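Local coordinates for uncharacterized protein (Arthrobacter sp., PDB 3KOP) that is of unknown function but adopts a cyclophilin-like fold and belongs to the DUF3830 family, at residues Ala21-Ile26 with Thr34-Leu39. Residues are numbered along the deposited sequence; the frame is centred on the assembly and turned at random.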
ATOM      1  N   ALA F  21      -1.460 -11.979  35.170  1.00 24.19           N
ATOM      2  CA  ALA F  21      -2.125 -12.245  33.915  1.00 22.88           C
ATOM      3  C   ALA F  21      -3.632 -12.351  34.160  1.00 21.51           C
ATOM      4  O   ALA F  21      -4.081 -13.070  35.062  1.00 20.73           O
ATOM      5  CB  ALA F  21      -1.584 -13.552  33.284  1.00 22.85           C
ATOM      6  N   ARG F  22      -4.410 -11.606  33.400  1.00 19.77           N
ATOM      7  CA  ARG F  22      -5.862 -11.878  33.344  1.00 19.16           C
ATOM      8  C   ARG F  22      -6.302 -12.283  31.963  1.00 18.27           C
ATOM      9  O   ARG F  22      -5.657 -11.923  30.971  1.00 17.53           O
ATOM     10  CB  ARG F  22      -6.691 -10.686  33.743  1.00 19.54           C
ATOM     11  CG  ARG F  22      -6.023  -9.416  33.825  1.00 20.67           C
ATOM     12  CD  ARG F  22      -7.047  -8.309  34.154  1.00 20.58           C
ATOM     13  NE  ARG F  22      -6.707  -7.088  33.454  1.00 19.20           N
ATOM     14  CZ  ARG F  22      -7.321  -5.916  33.619  1.00 18.74           C
ATOM     15  NH1 ARG F  22      -8.348  -5.773  34.448  1.00 19.43           N
ATOM     16  NH2 ARG F  22      -6.903  -4.874  32.934  1.00 17.93           N
ATOM     17  N   TYR F  23      -7.430 -12.991  31.907  1.00 17.12           N
ATOM     18  CA  TYR F  23      -7.888 -13.634  30.701  1.00 16.65           C
ATOM     19  C   TYR F  23      -9.342 -13.320  30.430  1.00 16.43           C
ATOM     20  O   TYR F  23     -10.141 -13.038  31.366  1.00 15.58           O
ATOM     21  CB  TYR F  23      -7.713 -15.153  30.819  1.00 16.95           C
ATOM     22  CG  TYR F  23      -6.278 -15.565  30.975  1.00 17.71           C
ATOM     23  CD1 TYR F  23      -5.492 -15.880  29.870  1.00 18.88           C
ATOM     24  CD2 TYR F  23      -5.677 -15.602  32.243  1.00 18.84           C
ATOM     25  CE1 TYR F  23      -4.138 -16.229  30.021  1.00 20.13           C
ATOM     26  CE2 TYR F  23      -4.327 -15.948  32.382  1.00 19.99           C
ATOM     27  CZ  TYR F  23      -3.588 -16.275  31.286  1.00 20.74           C
ATOM     28  OH  TYR F  23      -2.285 -16.617  31.484  1.00 22.15           O
ATOM     29  N   ILE F  24      -9.682 -13.347  29.149  1.00 15.55           N
ATOM     30  CA  ILE F  24     -11.068 -13.208  28.712  1.00 16.13           C
ATOM     31  C   ILE F  24     -11.457 -14.445  27.904  1.00 16.01           C
ATOM     32  O   ILE F  24     -10.618 -15.080  27.257  1.00 16.54           O
ATOM     33  CB  ILE F  24     -11.272 -11.892  27.897  1.00 16.00           C
ATOM     34  CG1 ILE F  24     -10.390 -11.881  26.624  1.00 15.35           C
ATOM     35  CG2 ILE F  24     -10.976 -10.675  28.803  1.00 15.34           C
ATOM     36  CD1 ILE F  24     -10.688 -10.773  25.642  1.00 15.50           C
ATOM     37  N   ASN F  25     -12.717 -14.808  28.005  1.00 16.52           N
ATOM     38  CA  ASN F  25     -13.324 -15.798  27.159  1.00 16.08           C
ATOM     39  C   ASN F  25     -14.007 -15.120  25.984  1.00 15.88           C
ATOM     40  O   ASN F  25     -14.663 -14.076  26.127  1.00 15.68           O
ATOM     41  CB  ASN F  25     -14.332 -16.627  27.954  1.00 16.30           C
ATOM     42  CG  ASN F  25     -13.666 -17.557  28.920  1.00 17.81           C
ATOM     43  OD1 ASN F  25     -12.598 -18.110  28.617  1.00 19.97           O
ATOM     44  ND2 ASN F  25     -14.250 -17.715  30.112  1.00 18.01           N
ATOM     45  N   ILE F  26     -13.876 -15.742  24.824  1.00 15.34           N
ATOM     46  CA  ILE F  26     -14.457 -15.249  23.600  1.00 15.01           C
ATOM     47  C   ILE F  26     -15.267 -16.404  23.024  1.00 15.07           C
ATOM     48  O   ILE F  26     -14.717 -17.452  22.711  1.00 15.02           O
ATOM     49  CB  ILE F  26     -13.405 -14.801  22.595  1.00 14.72           C
ATOM     50  CG1 ILE F  26     -12.450 -13.778  23.214  1.00 13.96           C
ATOM     51  CG2 ILE F  26     -14.081 -14.224  21.355  1.00 14.60           C
ATOM     52  CD1 ILE F  26     -11.187 -13.438  22.335  1.00 14.31           C
ATOM     53  N   THR F  34     -15.854 -21.640  22.422  1.00 18.61           N
ATOM     54  CA  THR F  34     -15.184 -20.626  23.233  1.00 18.92           C
ATOM     55  C   THR F  34     -13.674 -20.778  23.130  1.00 18.39           C
ATOM     56  O   THR F  34     -13.142 -21.890  23.094  1.00 18.23           O
ATOM     57  CB  THR F  34     -15.567 -20.741  24.734  1.00 19.13           C
ATOM     58  OG1 THR F  34     -16.983 -20.554  24.873  1.00 22.58           O
ATOM     59  CG2 THR F  34     -14.880 -19.692  25.561  1.00 18.68           C
ATOM     60  N   CYS F  35     -12.978 -19.658  23.092  1.00 17.80           N
ATOM     61  CA  CYS F  35     -11.543 -19.693  23.229  1.00 17.49           C
ATOM     62  C   CYS F  35     -11.167 -18.718  24.357  1.00 17.36           C
ATOM     63  O   CYS F  35     -12.004 -17.922  24.801  1.00 17.26           O
ATOM     64  CB  CYS F  35     -10.868 -19.362  21.881  1.00 17.38           C
ATOM     65  SG  CYS F  35     -11.162 -17.705  21.324  1.00 18.61           S
ATOM     66  N   LYS F  36      -9.933 -18.795  24.823  1.00 16.44           N
ATOM     67  CA  LYS F  36      -9.463 -17.950  25.899  1.00 17.12           C
ATOM     68  C   LYS F  36      -8.277 -17.132  25.427  1.00 16.06           C
ATOM     69  O   LYS F  36      -7.403 -17.648  24.742  1.00 15.86           O
ATOM     70  CB  LYS F  36      -9.049 -18.770  27.128  1.00 17.12           C
ATOM     71  CG  LYS F  36      -8.687 -17.910  28.309  1.00 21.35           C
ATOM     72  CD  LYS F  36      -8.100 -18.685  29.489  1.00 25.15           C
ATOM     73  CE  LYS F  36      -9.116 -19.463  30.199  1.00 27.53           C
ATOM     74  NZ  LYS F  36      -8.593 -19.843  31.596  1.00 32.34           N
ATOM     75  N   ALA F  37      -8.266 -15.864  25.832  1.00 15.42           N
ATOM     76  CA  ALA F  37      -7.270 -14.907  25.414  1.00 15.69           C
ATOM     77  C   ALA F  37      -6.659 -14.228  26.618  1.00 15.57           C
ATOM     78  O   ALA F  37      -7.358 -13.903  27.576  1.00 15.15           O
ATOM     79  CB  ALA F  37      -7.896 -13.866  24.468  1.00 14.35           C
ATOM     80  N   LEU F  38      -5.346 -14.040  26.547  1.00 15.54           N
ATOM     81  CA  LEU F  38      -4.599 -13.282  27.500  1.00 15.25           C
ATOM     82  C   LEU F  38      -4.741 -11.822  27.172  1.00 15.47           C
ATOM     83  O   LEU F  38      -4.501 -11.391  26.052  1.00 14.76           O
ATOM     84  CB  LEU F  38      -3.137 -13.659  27.432  1.00 15.46           C
ATOM     85  CG  LEU F  38      -2.164 -12.784  28.189  1.00 16.70           C
ATOM     86  CD1 LEU F  38      -2.349 -13.048  29.737  1.00 15.76           C
ATOM     87  CD2 LEU F  38      -0.740 -13.063  27.722  1.00 17.34           C
ATOM     88  N   LEU F  39      -5.071 -11.042  28.190  1.00 14.67           N
ATOM     89  CA  LEU F  39      -5.208  -9.625  28.031  1.00 15.53           C
ATOM     90  C   LEU F  39      -3.829  -8.973  28.106  1.00 15.08           C
ATOM     91  O   LEU F  39      -3.069  -9.279  28.998  1.00 15.11           O
ATOM     92  CB  LEU F  39      -6.105  -9.132  29.146  1.00 15.72           C
ATOM     93  CG  LEU F  39      -7.239  -8.242  28.817  1.00 18.31           C
ATOM     94  CD1 LEU F  39      -8.075  -8.769  27.649  1.00 16.61           C
ATOM     95  CD2 LEU F  39      -8.111  -8.064  30.093  1.00 17.54           C
TER
HETATM   96  O   HOH W   1      -3.012  -9.619  31.642  1.00 13.65           O
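Tyr23 lies across Leu38 and Lys36 on one face of a two-stranded antiparallel ladder. Its CB sits 3.8 Å from Lys36 CD and also near Ala37 O. CG meets the same two atoms. Tyr23 CD1 reaches the backbone, 3.6 Å from Leu38 CA. Tyr23 CE1 touches Leu38 CD1 at 3.7 Å, and this methyl makes an off-centre CH-pi contact with the ring. CZ and OH pass beside the same methyl, which also touches Ala21 CB. With CG anti to the carbonyl carbon (chi1 -62°), the ring is carried toward Leu38. Lys36 NZ, 5.4 Å from the Tyr23 ring centroid, adds at most a weak cation-pi attraction. A serine in place of Tyr23 would probably open a gap beside Leu38 CD1 and take the ring away from Lys36 CD.

Ile24, Ile26, Cys35 and Ala37 form the opposite, buried face. Ala37 CB touches both Ile24 CG1 and Ile26 CD1, and Ile24 CG2 packs against Leu39 CD1 at 3.7 Å. Trp52 of helix 45-54 covers Ile24 and Leu39. Ile24 with Ala37 and Ile26 with Cys35 are hydrogen-bonded antiparallel pairs, each with two N-H...O bonds. A fifth, Leu39 N to Arg22 O (3.0 Å), follows. Beyond it a water links Arg22 N to Leu39 O. Leu39 CD2 lies over one face of the Arg22 guanidinium, which makes a salt bridge with Asp41.

Strands 23-28 and 33-39 form a beta hairpin, flanked by strands 178-183 and 145-157 in the antiparallel sheet of this cyclophilin-like fold.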